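Local coordinates for methyltransferase domain-containing protein (PDB 3M33) that is of unknown function but has the fold of a methyltransferase domain and may transfer methyl groups, at residues Thr50-Ala55 / Phe112-Ser117; Leu170-Thr175 / Thr200-Pro205; Pro143-Pro148 / Arg207-Leu212. All blocks are in the same frame, centred on the assembly; numbering follows the deposited sequence.

Contact 1: residues Thr50-Ala55 / Phe112-Ser117; sequences TRVLEA and FGLIVS. With SO4 (sulfate ion), chain J.
Leu53 and Ile115 lie abreast in two parallel neighbouring strands, joined chiefly through their backbones. Leu53 N gives a nearly straight bond (172°) to Leu114 O at 2.8 Å, Leu53 O takes the N-H of Val116, with Val116 N also 2.8 Å away, and Ala55 N reaches Val116 O at 3.0 Å. Where the pairing begins, the chain turns at Gly113, and Arg51 O receives two donors, Gly113 N at 2.9 Å and Leu114 N at 3.2 Å. A sulfate lies beside Arg51 and Gly113, but its bond to Arg51 is too short to trust.

The order of the strands and the glycine-rich sequence that follows (Gly58, Gly60) fit the Rossmann-like class I methyltransferase fold, in which this pair would be strands 1 and 4 at the sheet centre. Glu54 is buried against residues of this probable motif, and a carboxylate can be tolerated there because Trp73 NE1 hydrogen-bonds its OE1.

Apolar contacts occur on both faces of the pair. On one, Leu53 CB stands over the centre of the Phe112 ring, 3.6 Å from the centroid and 8° off the normal, while its two methyls lie along the CD2-CE2-CZ side of the ring. On the other, Val116 turns CG1 between its backbone N and carbonyl carbon (chi1 64°), which brings this methyl to 4.0 Å from Val52 CG1 and 3.8 Å from Glu54 CB.

Contact 2: residues Leu170-Thr175 / Thr200-Pro205; sequences LAHAPT and TVRGMP
His172 and Ala173 pair with Pro205 and Met204 in a short antiparallel stretch at the far end of the sheet, where strand 160-173 finishes and strand 204-216 begins. Ala173 and Met204 form the hydrogen-bonded pair: Ala173 N lies 2.8 Å from Met204 O, and Met204 N lies 2.9 Å from Ala173 O. His172 and Pro205 are the neighbouring non-hydrogen-bonded pair, a position that suits proline because the backbone N there would not face strand 160-173. A CA-H...O contact of 3.1 Å from His172 CA to Met204 O accompanies these bonds.

Just before Met204 the chain makes a type I turn over Val201 and Arg202, closed by Gly203 N to Thr200 O (3.0 Å), with Thr200 N bonding back to Gly203 O (2.9 Å). Gly203 then takes up a positive phi (105°) and brings its CA to 3.4 Å from Ala173 O, an approach suited to a residue with no side chain.

In class I methyltransferases the last strand slips antiparallel between its predecessors, as strand 204-216 does here; in this protein helices 176-186 and 192-198 fill the connection from strand 160-173. Thr175 stands at the N-cap of the first of these helices. Met204, modelled as selenomethionine, sends its chain away from strand 160-173 through a bend at chi2 (70°) and meets Trp179 and Trp195 on the two helices.

On the opposite face of the pair, Arg202 lays its aliphatic part across the His172 ring, with CB 3.7 Å from the ring centroid. Its guanidinium is turned 44° from the ring plane. The Leu170 side chain lies beside Pro205, pointing the same way, and its CD1 is 4.2 Å from Pro205 CB.

Contact 3: residues Pro143-Pro148 / Arg207-Leu212; sequences PRLNVP and REERHL. With GOL (glycerol), chain K; SO4 (sulfate ion), chain I; SO4 (sulfate ion), chain E.
The loop that follows strand 136-142 in this class I methyltransferase-like fold crosses over strand 204-216, and His211 and Glu209 on that strand meet it. Val147 N gives a nearly straight hydrogen bond to His211 ND1, 2.9 Å long at 169°, approaching 27° out of the ring plane. Because ND1 accepts, the ring proton probably sits on NE2, which binds Glu164. Histidine suits the place, since its two nitrogens can serve a backbone donor and a carboxylate at once while its flat ring stacks on His166. The Asn146 side chain lies alongside the ring and points the same way, its OD1 3.3 Å from His211 CE1.

Glu209 points to the loop and rests OE1 against Leu145 CB at 3.4 Å, while OE2 is held by Ser168. A water links the same OE1 to Leu145 N. A glycerol, probably from the crystallisation liquor, bridges the segments a little further on: its O3 donates to Pro143 O at 2.7 Å and accepts from Glu209 N at 3.0 Å.

Next to Pro143, whose CA touches Arg210 CD, the arginine doubles back because its chain bends at chi2 (-77°). Its NE pairs with Glu35. Residues two apart in a strand share a face, which puts Glu208 within reach, and the guanidinium meets it end-on, NH1 and NH2 each 3.0 Å from the single atom Glu208 OE1. Arg210 NH1 also bonds Glu209 O at 2.9 Å, coming from above the carbonyl plane.

In the fold
All three contacts reach one mixed sheet. Contact 1 joins two parallel strands near its middle and closes before either of the others opens along the chain. Segments 170-175 and 200-205 of contact 2 both fall between the two halves of contact 3, and the two contacts share strand 204-216. Their centres lie about 20 Å apart, yet they touch, Ala171 CB meeting Glu208 CG at 3.9 Å. The centre of contact 1 is about 21 Å from that of contact 3 and about 37 Å from that of contact 2, on the other side of the chain's centre. Strands 160-173 and 204-216 thus extend from the core of the sheet out to contact 2, away from contact 1.

Contact 1: residues Thr50-Ala55 / Phe112-Ser117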
loop_
_atom_site.group_PDB
_atom_site.type_symbol
_atom_site.label_atom_id
_atom_site.label_comp_id
_atom_site.label_asym_id
_atom_site.label_seq_id
_atom_site.Cartn_x
_atom_site.Cartn_y
_atom_site.Cartn_z
ATOM N N THR A 50 -10.738 -11.851 -13.405
ATOM C CA THR A 50 -9.564 -11.814 -12.513
ATOM C C THR A 50 -9.877 -12.147 -11.054
ATOM O O THR A 50 -10.756 -11.532 -10.456
ATOM C CB THR A 50 -8.907 -10.426 -12.526
ATOM O OG1 THR A 50 -8.593 -10.058 -13.877
ATOM C CG2 THR A 50 -7.651 -10.427 -11.681
ATOM N N ARG A 51 -9.143 -13.106 -10.491
ATOM C CA ARG A 51 -9.186 -13.399 -9.060
ATOM C C ARG A 51 -8.072 -12.645 -8.345
ATOM O O ARG A 51 -6.886 -12.876 -8.601
ATOM C CB ARG A 51 -9.005 -14.897 -8.794
ATOM C CG ARG A 51 -9.630 -15.811 -9.841
ATOM C CD ARG A 51 -11.074 -16.098 -9.562
ATOM N NE ARG A 51 -11.267 -17.078 -8.496
ATOM C CZ ARG A 51 -12.462 -17.502 -8.089
ATOM N NH1 ARG A 51 -13.566 -17.032 -8.666
ATOM N NH2 ARG A 51 -12.559 -18.394 -7.109
ATOM N N VAL A 52 -8.454 -11.764 -7.431
ATOM C CA VAL A 52 -7.500 -10.882 -6.784
ATOM C C VAL A 52 -7.284 -11.256 -5.321
ATOM O O VAL A 52 -8.225 -11.615 -4.615
ATOM C CB VAL A 52 -7.961 -9.422 -6.864
ATOM C CG1 VAL A 52 -6.896 -8.492 -6.265
ATOM C CG2 VAL A 52 -8.248 -9.043 -8.308
ATOM N N LEU A 53 -6.031 -11.192 -4.888
ATOM C CA LEU A 53 -5.688 -11.227 -3.476
ATOM C C LEU A 53 -4.996 -9.922 -3.102
ATOM O O LEU A 53 -3.970 -9.556 -3.695
ATOM C CB LEU A 53 -4.770 -12.399 -3.166
ATOM C CG LEU A 53 -4.340 -12.458 -1.698
ATOM C CD1 LEU A 53 -5.532 -12.854 -0.813
ATOM C CD2 LEU A 53 -3.221 -13.455 -1.527
ATOM N N GLU A 54 -5.563 -9.212 -2.129
ATOM C CA GLU A 54 -4.968 -7.969 -1.653
ATOM C C GLU A 54 -4.381 -8.151 -0.267
ATOM O O GLU A 54 -5.096 -8.490 0.672
ATOM C CB GLU A 54 -6.001 -6.842 -1.616
ATOM C CG GLU A 54 -5.384 -5.495 -1.269
ATOM C CD GLU A 54 -6.389 -4.462 -0.768
ATOM O OE1 GLU A 54 -7.612 -4.730 -0.759
ATOM O OE2 GLU A 54 -5.936 -3.373 -0.369
ATOM N N ALA A 55 -3.080 -7.929 -0.144
ATOM C CA ALA A 55 -2.414 -7.996 1.155
ATOM C C ALA A 55 -2.505 -6.657 1.884
ATOM O O ALA A 55 -2.186 -5.598 1.325
ATOM C CB ALA A 55 -0.944 -8.408 0.980
ATOM N N PHE A 112 -4.573 -17.209 -7.440
ATOM C CA PHE A 112 -5.024 -15.881 -7.836
ATOM C C PHE A 112 -4.294 -15.410 -9.096
ATOM O O PHE A 112 -3.135 -15.768 -9.320
ATOM C CB PHE A 112 -4.774 -14.889 -6.695
ATOM C CG PHE A 112 -5.540 -15.203 -5.443
ATOM C CD1 PHE A 112 -6.869 -14.798 -5.306
ATOM C CD2 PHE A 112 -4.935 -15.887 -4.398
ATOM C CE1 PHE A 112 -7.585 -15.088 -4.151
ATOM C CE2 PHE A 112 -5.639 -16.171 -3.226
ATOM C CZ PHE A 112 -6.968 -15.780 -3.100
ATOM N N GLY A 113 -4.967 -14.607 -9.917
ATOM C CA GLY A 113 -4.331 -14.028 -11.088
ATOM C C GLY A 113 -3.634 -12.709 -10.780
ATOM O O GLY A 113 -2.783 -12.240 -11.538
ATOM N N LEU A 114 -4.000 -12.096 -9.663
ATOM C CA LEU A 114 -3.353 -10.854 -9.240
ATOM C C LEU A 114 -3.161 -10.829 -7.723
ATOM O O LEU A 114 -4.095 -11.107 -6.965
ATOM C CB LEU A 114 -4.169 -9.632 -9.697
ATOM C CG LEU A 114 -3.657 -8.249 -9.293
ATOM C CD1 LEU A 114 -2.342 -7.956 -10.003
ATOM C CD2 LEU A 114 -4.697 -7.177 -9.638
ATOM N N ILE A 115 -1.950 -10.497 -7.286
ATOM C CA ILE A 115 -1.692 -10.265 -5.877
ATOM C C ILE A 115 -1.257 -8.824 -5.780
ATOM O O ILE A 115 -0.308 -8.411 -6.426
ATOM C CB ILE A 115 -0.602 -11.197 -5.314
ATOM C CG1 ILE A 115 -1.066 -12.658 -5.339
ATOM C CG2 ILE A 115 -0.244 -10.803 -3.906
ATOM C CD1 ILE A 115 -1.018 -13.280 -6.719
ATOM N N VAL A 116 -1.968 -8.037 -4.992
ATOM C CA VAL A 116 -1.715 -6.615 -4.980
ATOM C C VAL A 116 -1.455 -6.104 -3.559
ATOM O O VAL A 116 -2.004 -6.628 -2.579
ATOM C CB VAL A 116 -2.876 -5.855 -5.634
ATOM C CG1 VAL A 116 -4.133 -6.032 -4.833
ATOM C CG2 VAL A 116 -2.540 -4.387 -5.744
ATOM N N SER A 117 -0.593 -5.098 -3.436
ATOM C CA SER A 117 -0.327 -4.512 -2.126
ATOM C C SER A 117 0.009 -3.041 -2.246
ATOM O O SER A 117 1.035 -2.685 -2.832
ATOM C CB SER A 117 0.835 -5.242 -1.451
ATOM O OG SER A 117 1.186 -4.612 -0.237
HETATM S S SO4 J . -7.261 -15.303 -12.786
HETATM O O1 SO4 J . -6.873 -14.309 -13.796
HETATM O O2 SO4 J . -8.424 -16.065 -13.251
HETATM O O3 SO4 J . -6.151 -16.233 -12.550
HETATM O O4 SO4 J . -7.621 -14.610 -11.568
#

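Contact 2: residues Leu170-Thr175 / Thr200-Pro205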
loop_
_atom_site.group_PDB
_atom_site.type_symbol
_atom_site.label_atom_id
_atom_site.label_comp_id
_atom_site.label_asym_id
_atom_site.label_seq_id
_atom_site.Cartn_x
_atom_site.Cartn_y
_atom_site.Cartn_z
ATOM N N LEU A 170 7.448 16.891 -5.269
ATOM C CA LEU A 170 7.639 17.920 -4.258
ATOM C C LEU A 170 6.359 18.082 -3.441
ATOM O O LEU A 170 5.272 18.195 -4.002
ATOM C CB LEU A 170 7.998 19.257 -4.920
ATOM C CG LEU A 170 8.216 20.453 -3.992
ATOM C CD1 LEU A 170 9.418 20.192 -3.081
ATOM C CD2 LEU A 170 8.414 21.745 -4.768
ATOM N N ALA A 171 6.484 18.086 -2.119
ATOM C CA ALA A 171 5.357 18.431 -1.258
ATOM C C ALA A 171 5.821 19.392 -0.173
ATOM O O ALA A 171 7.026 19.590 0.007
ATOM C CB ALA A 171 4.766 17.175 -0.631
ATOM N N HIS A 172 4.871 19.991 0.548
ATOM C CA HIS A 172 5.201 20.813 1.718
ATOM C C HIS A 172 4.396 20.376 2.930
ATOM O O HIS A 172 3.202 20.070 2.817
ATOM C CB HIS A 172 4.911 22.291 1.461
ATOM C CG HIS A 172 5.672 22.863 0.310
ATOM N ND1 HIS A 172 6.830 23.596 0.475
ATOM C CD2 HIS A 172 5.443 22.812 -1.022
ATOM C CE1 HIS A 172 7.281 23.968 -0.709
ATOM N NE2 HIS A 172 6.457 23.507 -1.633
ATOM N N ALA A 173 5.054 20.335 4.084
ATOM C CA ALA A 173 4.356 20.239 5.364
ATOM C C ALA A 173 4.027 21.675 5.777
ATOM O O ALA A 173 4.934 22.493 5.971
ATOM C CB ALA A 173 5.228 19.575 6.393
ATOM N N PRO A 174 2.727 21.995 5.892
ATOM C CA PRO A 174 2.328 23.410 5.998
ATOM C C PRO A 174 2.725 24.065 7.316
ATOM O O PRO A 174 2.876 25.279 7.343
ATOM C CB PRO A 174 0.793 23.377 5.859
ATOM C CG PRO A 174 0.474 22.009 5.304
ATOM C CD PRO A 174 1.572 21.091 5.795
ATOM N N THR A 175 2.900 23.292 8.382
ATOM C CA THR A 175 3.259 23.880 9.674
ATOM C C THR A 175 4.331 23.095 10.422
ATOM O O THR A 175 4.588 21.917 10.130
ATOM C CB THR A 175 2.045 23.983 10.600
ATOM O OG1 THR A 175 1.674 22.669 11.016
ATOM C CG2 THR A 175 0.865 24.642 9.878
ATOM N N THR A 200 9.266 28.024 3.910
ATOM C CA THR A 200 8.748 29.185 3.194
ATOM C C THR A 200 7.312 29.457 3.622
ATOM O O THR A 200 6.844 28.938 4.636
ATOM C CB THR A 200 8.790 28.970 1.679
ATOM O OG1 THR A 200 7.884 27.917 1.324
ATOM C CG2 THR A 200 10.200 28.594 1.234
ATOM N N VAL A 201 6.609 30.271 2.848
ATOM C CA VAL A 201 5.206 30.532 3.126
ATOM C C VAL A 201 4.403 29.235 2.948
ATOM O O VAL A 201 3.431 28.976 3.659
ATOM C CB VAL A 201 4.648 31.643 2.203
ATOM C CG1 VAL A 201 4.997 31.364 0.736
ATOM C CG2 VAL A 201 3.149 31.776 2.384
ATOM N N ARG A 202 4.830 28.415 1.997
ATOM C CA ARG A 202 4.196 27.128 1.767
ATOM C C ARG A 202 4.474 26.146 2.915
ATOM O O ARG A 202 3.794 25.132 3.057
ATOM C CB ARG A 202 4.659 26.556 0.423
ATOM C CG ARG A 202 4.231 27.396 -0.798
ATOM C CD ARG A 202 4.954 26.946 -2.075
ATOM N NE ARG A 202 6.359 27.350 -2.071
ATOM C CZ ARG A 202 6.861 28.316 -2.836
ATOM N NH1 ARG A 202 8.150 28.627 -2.760
ATOM N NH2 ARG A 202 6.074 28.968 -3.687
ATOM N N GLY A 203 5.457 26.462 3.750
ATOM C CA GLY A 203 5.866 25.548 4.805
ATOM C C GLY A 203 7.178 24.865 4.474
ATOM O O GLY A 203 8.005 25.419 3.752
HETATM N N MSE A 204 7.373 23.656 4.990
HETATM C CA MSE A 204 8.622 22.929 4.766
HETATM C C MSE A 204 8.553 21.968 3.574
HETATM O O MSE A 204 7.676 21.102 3.527
HETATM C CB MSE A 204 8.991 22.140 6.017
HETATM C CG MSE A 204 10.410 21.639 6.003
HETATM SE SE MSE A 204 11.696 23.098 6.210
HETATM C CE MSE A 204 13.304 22.059 5.834
ATOM N N PRO A 205 9.504 22.092 2.631
ATOM C CA PRO A 205 9.564 21.293 1.400
ATOM C C PRO A 205 10.229 19.925 1.603
ATOM O O PRO A 205 11.240 19.819 2.283
ATOM C CB PRO A 205 10.454 22.133 0.486
ATOM C CG PRO A 205 11.078 23.215 1.381
ATOM C CD PRO A 205 10.696 22.936 2.783
#

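Contact 3: residues Pro143-Pro148 / Arg207-Leu212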
loop_
_atom_site.group_PDB
_atom_site.type_symbol
_atom_site.label_atom_id
_atom_site.label_comp_id
_atom_site.label_asym_id
_atom_site.label_seq_id
_atom_site.Cartn_x
_atom_site.Cartn_y
_atom_site.Cartn_z
ATOM N N PRO A 143 6.215 3.024 0.057
ATOM C CA PRO A 143 6.109 4.425 0.467
ATOM C C PRO A 143 7.445 5.174 0.422
ATOM O O PRO A 143 7.559 6.233 1.033
ATOM C CB PRO A 143 5.610 4.313 1.908
ATOM C CG PRO A 143 6.243 3.036 2.406
ATOM C CD PRO A 143 6.402 2.121 1.204
ATOM N N ARG A 144 8.425 4.647 -0.305
ATOM C CA ARG A 144 9.734 5.299 -0.415
ATOM C C ARG A 144 10.215 5.117 -1.829
ATOM O O ARG A 144 9.670 4.282 -2.557
ATOM C CB ARG A 144 10.762 4.637 0.514
ATOM C CG ARG A 144 10.654 5.017 1.965
ATOM C CD ARG A 144 11.421 4.019 2.838
ATOM N NE ARG A 144 10.521 3.379 3.797
ATOM C CZ ARG A 144 10.195 2.088 3.790
ATOM N NH1 ARG A 144 10.714 1.271 2.882
ATOM N NH2 ARG A 144 9.356 1.614 4.704
ATOM N N LEU A 145 11.259 5.857 -2.200
ATOM C CA LEU A 145 11.762 5.852 -3.573
ATOM C C LEU A 145 12.210 4.476 -4.016
ATOM O O LEU A 145 12.049 4.115 -5.184
ATOM C CB LEU A 145 12.936 6.825 -3.740
ATOM C CG LEU A 145 13.357 7.000 -5.203
ATOM C CD1 LEU A 145 12.227 7.702 -5.999
ATOM C CD2 LEU A 145 14.692 7.782 -5.293
ATOM N N ASN A 146 12.778 3.706 -3.087
ATOM C CA ASN A 146 13.253 2.355 -3.399
ATOM C C ASN A 146 13.062 1.459 -2.184
ATOM O O ASN A 146 13.472 1.813 -1.075
ATOM C CB ASN A 146 14.729 2.388 -3.850
ATOM C CG ASN A 146 15.245 1.024 -4.305
ATOM O OD1 ASN A 146 14.647 0.370 -5.159
ATOM N ND2 ASN A 146 16.368 0.592 -3.729
ATOM N N VAL A 147 12.406 0.319 -2.388
ATOM C CA VAL A 147 12.186 -0.663 -1.333
ATOM C C VAL A 147 12.926 -1.945 -1.742
ATOM O O VAL A 147 12.366 -2.813 -2.399
ATOM C CB VAL A 147 10.674 -0.935 -1.105
ATOM C CG1 VAL A 147 10.472 -1.922 0.033
ATOM C CG2 VAL A 147 9.936 0.368 -0.792
ATOM N N PRO A 148 14.211 -2.049 -1.367
ATOM C CA PRO A 148 15.114 -3.099 -1.855
ATOM C C PRO A 148 14.576 -4.523 -1.703
ATOM O O PRO A 148 14.826 -5.347 -2.583
ATOM C CB PRO A 148 16.366 -2.936 -0.982
ATOM C CG PRO A 148 16.326 -1.560 -0.482
ATOM C CD PRO A 148 14.877 -1.116 -0.445
ATOM N N ARG A 207 10.189 15.562 -0.370
ATOM C CA ARG A 207 9.724 14.784 -1.509
ATOM C C ARG A 207 8.817 13.650 -1.051
ATOM O O ARG A 207 9.153 12.920 -0.140
ATOM C CB ARG A 207 10.903 14.210 -2.288
ATOM C CG ARG A 207 11.896 15.261 -2.734
ATOM C CD ARG A 207 11.305 16.134 -3.835
ATOM N NE ARG A 207 11.692 15.631 -5.146
ATOM C CZ ARG A 207 12.369 16.335 -6.043
ATOM N NH1 ARG A 207 12.693 15.781 -7.206
ATOM N NH2 ARG A 207 12.714 17.589 -5.776
ATOM N N GLU A 208 7.654 13.518 -1.665
ATOM C CA GLU A 208 6.878 12.304 -1.482
ATOM C C GLU A 208 7.379 11.333 -2.542
ATOM O O GLU A 208 7.323 11.629 -3.730
ATOM C CB GLU A 208 5.382 12.596 -1.686
ATOM C CG GLU A 208 4.698 13.277 -0.496
ATOM C CD GLU A 208 4.381 12.299 0.632
ATOM O OE1 GLU A 208 4.475 11.066 0.399
ATOM O OE2 GLU A 208 4.026 12.759 1.744
ATOM N N GLU A 209 7.861 10.170 -2.133
ATOM C CA GLU A 209 8.452 9.255 -3.097
ATOM C C GLU A 209 7.816 7.871 -3.051
ATOM O O GLU A 209 7.400 7.409 -2.000
ATOM C CB GLU A 209 9.975 9.186 -2.890
ATOM C CG GLU A 209 10.585 10.567 -2.763
ATOM C CD GLU A 209 12.106 10.584 -2.876
ATOM O OE1 GLU A 209 12.775 9.803 -2.178
ATOM O OE2 GLU A 209 12.621 11.386 -3.676
ATOM N N ARG A 210 7.737 7.209 -4.202
ATOM C CA ARG A 210 7.118 5.892 -4.273
ATOM C C ARG A 210 7.916 4.964 -5.181
ATOM O O ARG A 210 8.570 5.415 -6.113
ATOM C CB ARG A 210 5.682 5.992 -4.793
ATOM C CG ARG A 210 4.784 6.927 -3.995
ATOM C CD ARG A 210 4.294 6.309 -2.663
ATOM N NE ARG A 210 3.304 7.192 -2.043
ATOM C CZ ARG A 210 3.622 8.253 -1.309
ATOM N NH1 ARG A 210 4.905 8.539 -1.105
ATOM N NH2 ARG A 210 2.673 9.039 -0.800
ATOM N N HIS A 211 7.845 3.667 -4.901
ATOM C CA HIS A 211 8.508 2.653 -5.712
ATOM C C HIS A 211 7.445 1.687 -6.221
ATOM O O HIS A 211 6.915 0.900 -5.447
ATOM C CB HIS A 211 9.502 1.883 -4.834
ATOM C CG HIS A 211 10.308 0.857 -5.567
ATOM N ND1 HIS A 211 11.070 -0.091 -4.910
ATOM C CD2 HIS A 211 10.497 0.639 -6.890
ATOM C CE1 HIS A 211 11.686 -0.849 -5.798
ATOM N NE2 HIS A 211 11.349 -0.437 -7.006
ATOM N N LEU A 212 7.134 1.737 -7.513
ATOM C CA LEU A 212 6.121 0.847 -8.084
ATOM C C LEU A 212 6.769 -0.353 -8.730
ATOM O O LEU A 212 7.755 -0.207 -9.453
ATOM C CB LEU A 212 5.298 1.563 -9.156
ATOM C CG LEU A 212 4.247 2.607 -8.818
ATOM C CD1 LEU A 212 4.863 3.803 -8.114
ATOM C CD2 LEU A 212 3.548 3.049 -10.102
HETATM C C1 GOL K . 9.362 11.425 2.848
HETATM O O1 GOL K . 8.315 11.825 3.699
HETATM C C2 GOL K . 9.100 10.018 2.315
HETATM O O2 GOL K . 10.242 9.520 1.632
HETATM C C3 GOL K . 7.865 10.077 1.413
HETATM O O3 GOL K . 7.779 8.932 0.596
HETATM S S SO4 I . 0.542 11.913 -0.356
HETATM O O1 SO4 I . -0.597 11.129 -0.835
HETATM O O2 SO4 I . 1.129 11.307 0.837
HETATM O O3 SO4 I . 1.546 11.984 -1.411
HETATM O O4 SO4 I . 0.090 13.255 -0.006
HETATM S S SO4 E . 13.629 19.317 -1.360
HETATM O O1 SO4 E . 13.384 18.445 -2.509
HETATM O O2 SO4 E . 12.450 20.139 -1.107
HETATM O O3 SO4 E . 13.921 18.510 -0.174
HETATM O O4 SO4 E . 14.761 20.198 -1.644
HETATM O O HOH W 1 12.399 8.079 -0.386
#